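Local coordinates for protein exodeoxyribonuclease III (Archaeoglobus fulgidus, PDB 2VOA) that acts as an AP endonuclease of the ExoIII family, probably cutting DNA at abasic sites with the help of magnesium or manganese ions, at residues A[1-6]-A[252-257]; A[27-32]-A[69-74]. The protein carries 1 engineered substitution. All blocks are in the same frame, centred on the assembly; numbering follows the deposited sequence.

Contact 1. Residues A[1-6]-A[252-257]; sequences MLKIAT and VAVFDV
Leu2 and Phe255 face each other as a hydrogen-bonded antiparallel pair, and Ile4 with Ala253 repeats the pattern two residues on. Each pair is closed by two bonds: Leu2 N gives to Phe255 O at 2.9 Å and Phe255 N to Leu2 O at 2.8 Å, all but straight and in the carbonyl planes. Between them Lys3 and Val254 form a non-hydrogen-bonded pair, where Val254 CA lends a CA-H...O contact to Leu2 O and Lys3 CA one to Ala253 O.

On the face of Leu2, Ile4, Ala253 and Phe255, Ile4 CD1 reaches Phe255 CE1 at 3.9 Å, the two side chains crossing at about a right angle. The ring, turned beside its own backbone N (chi1 -56°), sets the edge atom CD1 3.6 Å from Leu2 O. Val142 and Cys144 of strand 141-144 and Ile220 and Ala222 of strand 218-222 cover this face.

On the other face the Lys3 chain runs across Val252, its CG 3.7 Å from Val252 CG1, then bends at chi3 (-69°) so that CE passes Val254 CG2 and NZ hydrogen-bonds to the backbone O of Asn26. With an alanine here, Val252 CG1 is likely to lose part of its cover and the backbone O of Asn26 its ammonium donor. Met1 folds its CE onto Val254 CG1 at 3.8 Å.

Past the strand end, an inverse gamma turn centred on Asp256 leads to Val257. Val257 OXT lies 3.2 Å from Met1 N, a salt bridge that is weak as a hydrogen bond. Charge as well as strand pairing thus joins the chain's termini; the strand bonds satisfy buried backbone groups of Leu2, Ile4, Ala253 and Phe255, whose side chains give the second sheet an apolar face.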
loop_
_atom_site.group_PDB
_atom_site.type_symbol
_atom_site.label_atom_id
_atom_site.label_comp_id
_atom_site.label_asym_id
_atom_site.label_seq_id
_atom_site.Cartn_x
_atom_site.Cartn_y
_atom_site.Cartn_z
ATOM N N MET A 1 10.068 -31.097 -20.294
ATOM C CA MET A 1 9.150 -31.059 -19.122
ATOM C C MET A 1 8.106 -29.963 -19.268
ATOM O O MET A 1 8.317 -28.956 -19.951
ATOM C CB MET A 1 9.925 -30.851 -17.815
ATOM C CG MET A 1 10.816 -29.601 -17.811
ATOM S SD MET A 1 11.237 -29.005 -16.141
ATOM C CE MET A 1 9.828 -27.967 -15.831
ATOM N N LEU A 2 6.979 -30.178 -18.619
ATOM C CA LEU A 2 5.863 -29.233 -18.655
ATOM C C LEU A 2 5.541 -28.834 -17.213
ATOM O O LEU A 2 5.340 -29.691 -16.352
ATOM C CB LEU A 2 4.647 -29.913 -19.269
ATOM C CG LEU A 2 3.291 -29.215 -19.328
ATOM C CD1 LEU A 2 3.297 -28.114 -20.358
ATOM C CD2 LEU A 2 2.257 -30.298 -19.684
ATOM N N LYS A 3 5.475 -27.530 -16.970
ATOM C CA LYS A 3 5.241 -27.016 -15.620
ATOM C C LYS A 3 3.947 -26.210 -15.584
ATOM O O LYS A 3 3.783 -25.252 -16.343
ATOM C CB LYS A 3 6.446 -26.176 -15.153
ATOM C CG LYS A 3 6.283 -25.628 -13.720
ATOM C CD LYS A 3 7.444 -24.721 -13.274
ATOM C CE LYS A 3 8.746 -25.487 -13.092
ATOM N NZ LYS A 3 9.911 -24.575 -12.780
ATOM N N ILE A 4 3.044 -26.602 -14.684
ATOM C CA ILE A 4 1.734 -25.943 -14.547
ATOM C C ILE A 4 1.540 -25.517 -13.105
ATOM O O ILE A 4 1.767 -26.314 -12.187
ATOM C CB ILE A 4 0.581 -26.869 -15.031
ATOM C CG1 ILE A 4 0.787 -27.213 -16.502
ATOM C CG2 ILE A 4 -0.792 -26.140 -14.879
ATOM C CD1 ILE A 4 -0.050 -28.409 -17.008
ATOM N N ALA A 5 1.144 -24.266 -12.897
ATOM C CA ALA A 5 0.979 -23.777 -11.531
ATOM C C ALA A 5 -0.384 -23.128 -11.343
ATOM O O ALA A 5 -1.050 -22.737 -12.320
ATOM C CB ALA A 5 2.093 -22.803 -11.194
ATOM N N THR A 6 -0.795 -23.025 -10.085
ATOM C CA THR A 6 -2.020 -22.315 -9.711
ATOM C C THR A 6 -1.750 -21.386 -8.529
ATOM O O THR A 6 -1.008 -21.745 -7.605
ATOM C CB THR A 6 -3.226 -23.296 -9.450
ATOM O OG1 THR A 6 -4.414 -22.551 -9.148
ATOM C CG2 THR A 6 -2.969 -24.291 -8.324
ATOM N N VAL A 252 2.588 -25.884 -7.610
ATOM C CA VAL A 252 3.319 -26.142 -8.868
ATOM C C VAL A 252 3.325 -27.644 -9.147
ATOM O O VAL A 252 3.551 -28.438 -8.226
ATOM C CB VAL A 252 4.792 -25.634 -8.792
ATOM C CG1 VAL A 252 5.513 -25.787 -10.148
ATOM C CG2 VAL A 252 4.844 -24.170 -8.316
ATOM N N ALA A 253 3.054 -28.038 -10.392
ATOM C CA ALA A 253 3.208 -29.443 -10.797
ATOM C C ALA A 253 4.076 -29.508 -12.041
ATOM O O ALA A 253 3.997 -28.621 -12.912
ATOM C CB ALA A 253 1.835 -30.065 -11.101
ATOM N N VAL A 254 4.897 -30.551 -12.111
ATOM C CA VAL A 254 5.811 -30.801 -13.226
ATOM C C VAL A 254 5.498 -32.180 -13.823
ATOM O O VAL A 254 5.354 -33.177 -13.090
ATOM C CB VAL A 254 7.290 -30.690 -12.805
ATOM C CG1 VAL A 254 8.219 -30.907 -14.009
ATOM C CG2 VAL A 254 7.575 -29.326 -12.128
ATOM N N PHE A 255 5.365 -32.200 -15.154
ATOM C CA PHE A 255 5.022 -33.401 -15.931
ATOM C C PHE A 255 6.122 -33.745 -16.937
ATOM O O PHE A 255 6.729 -32.849 -17.559
ATOM C CB PHE A 255 3.688 -33.175 -16.661
ATOM C CG PHE A 255 2.569 -32.795 -15.738
ATOM C CD1 PHE A 255 2.336 -31.452 -15.381
ATOM C CD2 PHE A 255 1.756 -33.800 -15.190
ATOM C CE1 PHE A 255 1.276 -31.115 -14.505
ATOM C CE2 PHE A 255 0.680 -33.470 -14.300
ATOM C CZ PHE A 255 0.475 -32.120 -13.945
ATOM N N ASP A 256 6.338 -35.049 -17.110
ATOM C CA ASP A 256 7.337 -35.604 -18.005
ATOM C C ASP A 256 6.732 -35.650 -19.416
ATOM O O ASP A 256 6.334 -36.705 -19.913
ATOM C CB ASP A 256 7.675 -37.007 -17.495
ATOM C CG ASP A 256 9.130 -37.368 -17.650
ATOM O OD1 ASP A 256 9.474 -38.499 -17.217
ATOM O OD2 ASP A 256 9.919 -36.568 -18.224
ATOM N N VAL A 257 6.654 -34.471 -20.030
ATOM C CA VAL A 257 6.034 -34.264 -21.339
ATOM C C VAL A 257 6.978 -33.353 -22.136
ATOM O O VAL A 257 7.305 -33.566 -23.330
ATOM C CB VAL A 257 4.677 -33.540 -21.172
ATOM C CG1 VAL A 257 4.069 -33.154 -22.523
ATOM C CG2 VAL A 257 3.696 -34.374 -20.365
ATOM O OXT VAL A 257 7.425 -32.346 -21.549
#

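Contact 2. Residues A[27-32]-A[69-74]; sequences KPDILC and ASLEEP
Leu31 and Ala69 make the tight part of this contact, a hydrogen-bonded antiparallel pair with a bond in each direction. Leu31 N reaches Ala69 O at 2.7 Å with an N-H...O angle of 171°, and Ala69 N returns to Leu31 O at 2.8 Å; in both, the donor sits somewhat off the carbonyl plane. Their side chains share a face, CB to CB 4.4 Å. The Leu31 branch, with CG set opposite the backbone N (chi1 172°), packs with Pro28 on Trp22 and Leu23 of helix 16-26.

Next along, Ile30 and Ser70 form a non-hydrogen-bonded pair on the reverse face, where both touch Ile96 of strand 91-96. Ser70 CB lies 3.4 Å from Asp29 O, while Ser70 OG donates to Glu72 O at 2.7 Å, a bond that ties the loop that follows back to the end of the strand.

Beyond Ser70 the strands part and the fit becomes looser. Asp29 O still receives Leu71 N, at 3.1 Å and tilted 24° from the carbonyl plane, and it accepts a second bond from a water that also accepts from Glu72 N; the water links the two segments where strand pairing has ended. Leu71 CD1 lies alongside this end, 3.8 Å from both Pro28 O and Asp29 OD2, a leucine methyl against polar atoms. The other carboxylate oxygen, Asp29 OD1, accepts a hydrogen bond from Lys3 N of strand 2-8. Lys27 and Glu72 are exposed here.

Two neighbouring strands, 30-34 and 63-70, are thereby joined where the first begins and the second ends, within one of the two mixed sheets of the DNase I-like fold. With helix 16-26 on one side and the second sheet on the other, this is the layered alpha/beta sandwich characteristic of exonuclease III-type enzymes.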
loop_
_atom_site.group_PDB
_atom_site.type_symbol
_atom_site.label_atom_id
_atom_site.label_comp_id
_atom_site.label_asym_id
_atom_site.label_seq_id
_atom_site.Cartn_x
_atom_site.Cartn_y
_atom_site.Cartn_z
ATOM N N LYS A 27 9.373 -19.718 -14.431
ATOM C CA LYS A 27 9.124 -19.946 -15.862
ATOM C C LYS A 27 8.156 -21.109 -16.135
ATOM O O LYS A 27 8.472 -21.995 -16.953
ATOM C CB LYS A 27 10.438 -20.168 -16.627
ATOM C CG LYS A 27 11.520 -19.147 -16.324
ATOM C CD LYS A 27 12.857 -19.541 -16.990
ATOM C CE LYS A 27 13.279 -20.967 -16.585
ATOM N NZ LYS A 27 14.742 -21.260 -16.728
ATOM N N PRO A 28 6.981 -21.098 -15.478
ATOM C CA PRO A 28 6.023 -22.174 -15.750
ATOM C C PRO A 28 5.499 -22.048 -17.172
ATOM O O PRO A 28 5.454 -20.937 -17.721
ATOM C CB PRO A 28 4.886 -21.900 -14.749
ATOM C CG PRO A 28 4.950 -20.374 -14.515
ATOM C CD PRO A 28 6.447 -20.113 -14.505
ATOM N N ASP A 29 5.089 -23.165 -17.766
ATOM C CA ASP A 29 4.361 -23.109 -19.029
ATOM C C ASP A 29 2.974 -22.468 -18.930
ATOM O O ASP A 29 2.529 -21.751 -19.841
ATOM C CB ASP A 29 4.302 -24.522 -19.618
ATOM C CG ASP A 29 5.698 -25.065 -19.883
ATOM O OD1 ASP A 29 6.215 -25.814 -19.022
ATOM O OD2 ASP A 29 6.312 -24.697 -20.923
ATOM N N ILE A 30 2.299 -22.727 -17.819
ATOM C CA ILE A 30 0.927 -22.265 -17.609
ATOM C C ILE A 30 0.827 -21.848 -16.132
ATOM O O ILE A 30 1.259 -22.616 -15.255
ATOM C CB ILE A 30 -0.075 -23.432 -17.873
ATOM C CG1 ILE A 30 -0.050 -23.831 -19.348
ATOM C CG2 ILE A 30 -1.475 -23.017 -17.462
ATOM C CD1 ILE A 30 -0.657 -25.162 -19.668
ATOM N N LEU A 31 0.302 -20.640 -15.861
ATOM C CA LEU A 31 -0.037 -20.221 -14.475
ATOM C C LEU A 31 -1.495 -19.814 -14.438
ATOM O O LEU A 31 -1.875 -18.812 -15.081
ATOM C CB LEU A 31 0.827 -19.036 -14.010
ATOM C CG LEU A 31 0.384 -18.431 -12.666
ATOM C CD1 LEU A 31 0.621 -19.391 -11.513
ATOM C CD2 LEU A 31 1.070 -17.078 -12.402
ATOM N N CYS A 32 -2.297 -20.590 -13.699
ATOM C CA CYS A 32 -3.701 -20.229 -13.422
ATOM C C CYS A 32 -3.772 -19.313 -12.207
ATOM O O CYS A 32 -3.147 -19.603 -11.189
ATOM C CB CYS A 32 -4.551 -21.472 -13.165
ATOM S SG CYS A 32 -4.617 -22.514 -14.611
ATOM N N ALA A 69 -2.028 -17.232 -17.382
ATOM C CA ALA A 69 -0.821 -16.776 -18.104
ATOM C C ALA A 69 -0.090 -17.987 -18.703
ATOM O O ALA A 69 -0.049 -19.076 -18.090
ATOM C CB ALA A 69 0.089 -15.992 -17.163
ATOM N N SER A 70 0.457 -17.821 -19.901
ATOM C CA SER A 70 1.127 -18.933 -20.563
ATOM C C SER A 70 2.167 -18.503 -21.577
ATOM O O SER A 70 2.115 -17.383 -22.119
ATOM C CB SER A 70 0.096 -19.871 -21.214
ATOM O OG SER A 70 -0.687 -19.199 -22.198
ATOM N N LEU A 71 3.132 -19.386 -21.818
ATOM C CA LEU A 71 4.157 -19.121 -22.820
ATOM C C LEU A 71 3.569 -19.247 -24.232
ATOM O O LEU A 71 3.895 -18.466 -25.131
ATOM C CB LEU A 71 5.349 -20.075 -22.624
ATOM C CG LEU A 71 6.110 -19.869 -21.301
ATOM C CD1 LEU A 71 7.143 -20.980 -21.105
ATOM C CD2 LEU A 71 6.768 -18.484 -21.220
ATOM N N GLU A 72 2.697 -20.232 -24.416
ATOM C CA GLU A 72 2.048 -20.446 -25.713
ATOM C C GLU A 72 0.706 -19.710 -25.768
ATOM O O GLU A 72 0.035 -19.539 -24.738
ATOM C CB GLU A 72 1.861 -21.945 -25.983
ATOM C CG GLU A 72 3.183 -22.720 -26.187
ATOM C CD GLU A 72 4.067 -22.076 -27.260
ATOM O OE1 GLU A 72 3.534 -21.701 -28.329
ATOM O OE2 GLU A 72 5.297 -21.931 -27.040
ATOM N N GLU A 73 0.310 -19.283 -26.968
ATOM C CA GLU A 73 -0.951 -18.561 -27.124
ATOM C C GLU A 73 -2.177 -19.443 -26.849
ATOM O O GLU A 73 -2.368 -20.468 -27.517
ATOM C CB GLU A 73 -1.043 -17.927 -28.516
ATOM C CG GLU A 73 -2.225 -17.008 -28.656
ATOM C CD GLU A 73 -2.197 -16.235 -29.954
ATOM O OE1 GLU A 73 -1.518 -16.677 -30.905
ATOM O OE2 GLU A 73 -2.855 -15.180 -30.026
ATOM N N PRO A 74 -2.997 -19.058 -25.850
ATOM C CA PRO A 74 -4.228 -19.801 -25.579
ATOM C C PRO A 74 -5.194 -19.786 -26.769
ATOM O O PRO A 74 -5.294 -18.779 -27.500
ATOM C CB PRO A 74 -4.842 -19.040 -24.403
ATOM C CG PRO A 74 -3.680 -18.417 -23.716
ATOM C CD PRO A 74 -2.801 -17.981 -24.855
HETATM O O HOH W 1 2.461 -22.612 -22.636
#

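How the contacts relate
The two contacts lie in one six-stranded mixed sheet, their centres 11 Å apart. Its inner strands run in the order 63-70, 30-34, 2-8, 251-255, flanked by 54-60 and 230-235, so contact 2 joins the first two inner strands and contact 1 the last two, with the parallel pairing of 30-34 and 2-8 linking them. There Ala5 O accepts a probable hydrogen bond from Cys32 N. Along the chain, 27-32 and 69-74 both fall between the two segments of contact 1, which are the chain ends. The first and last strands of the chain thus lie side by side in this sheet, and strand 2-8 ends at Asn8, a predicted magnesium ligand.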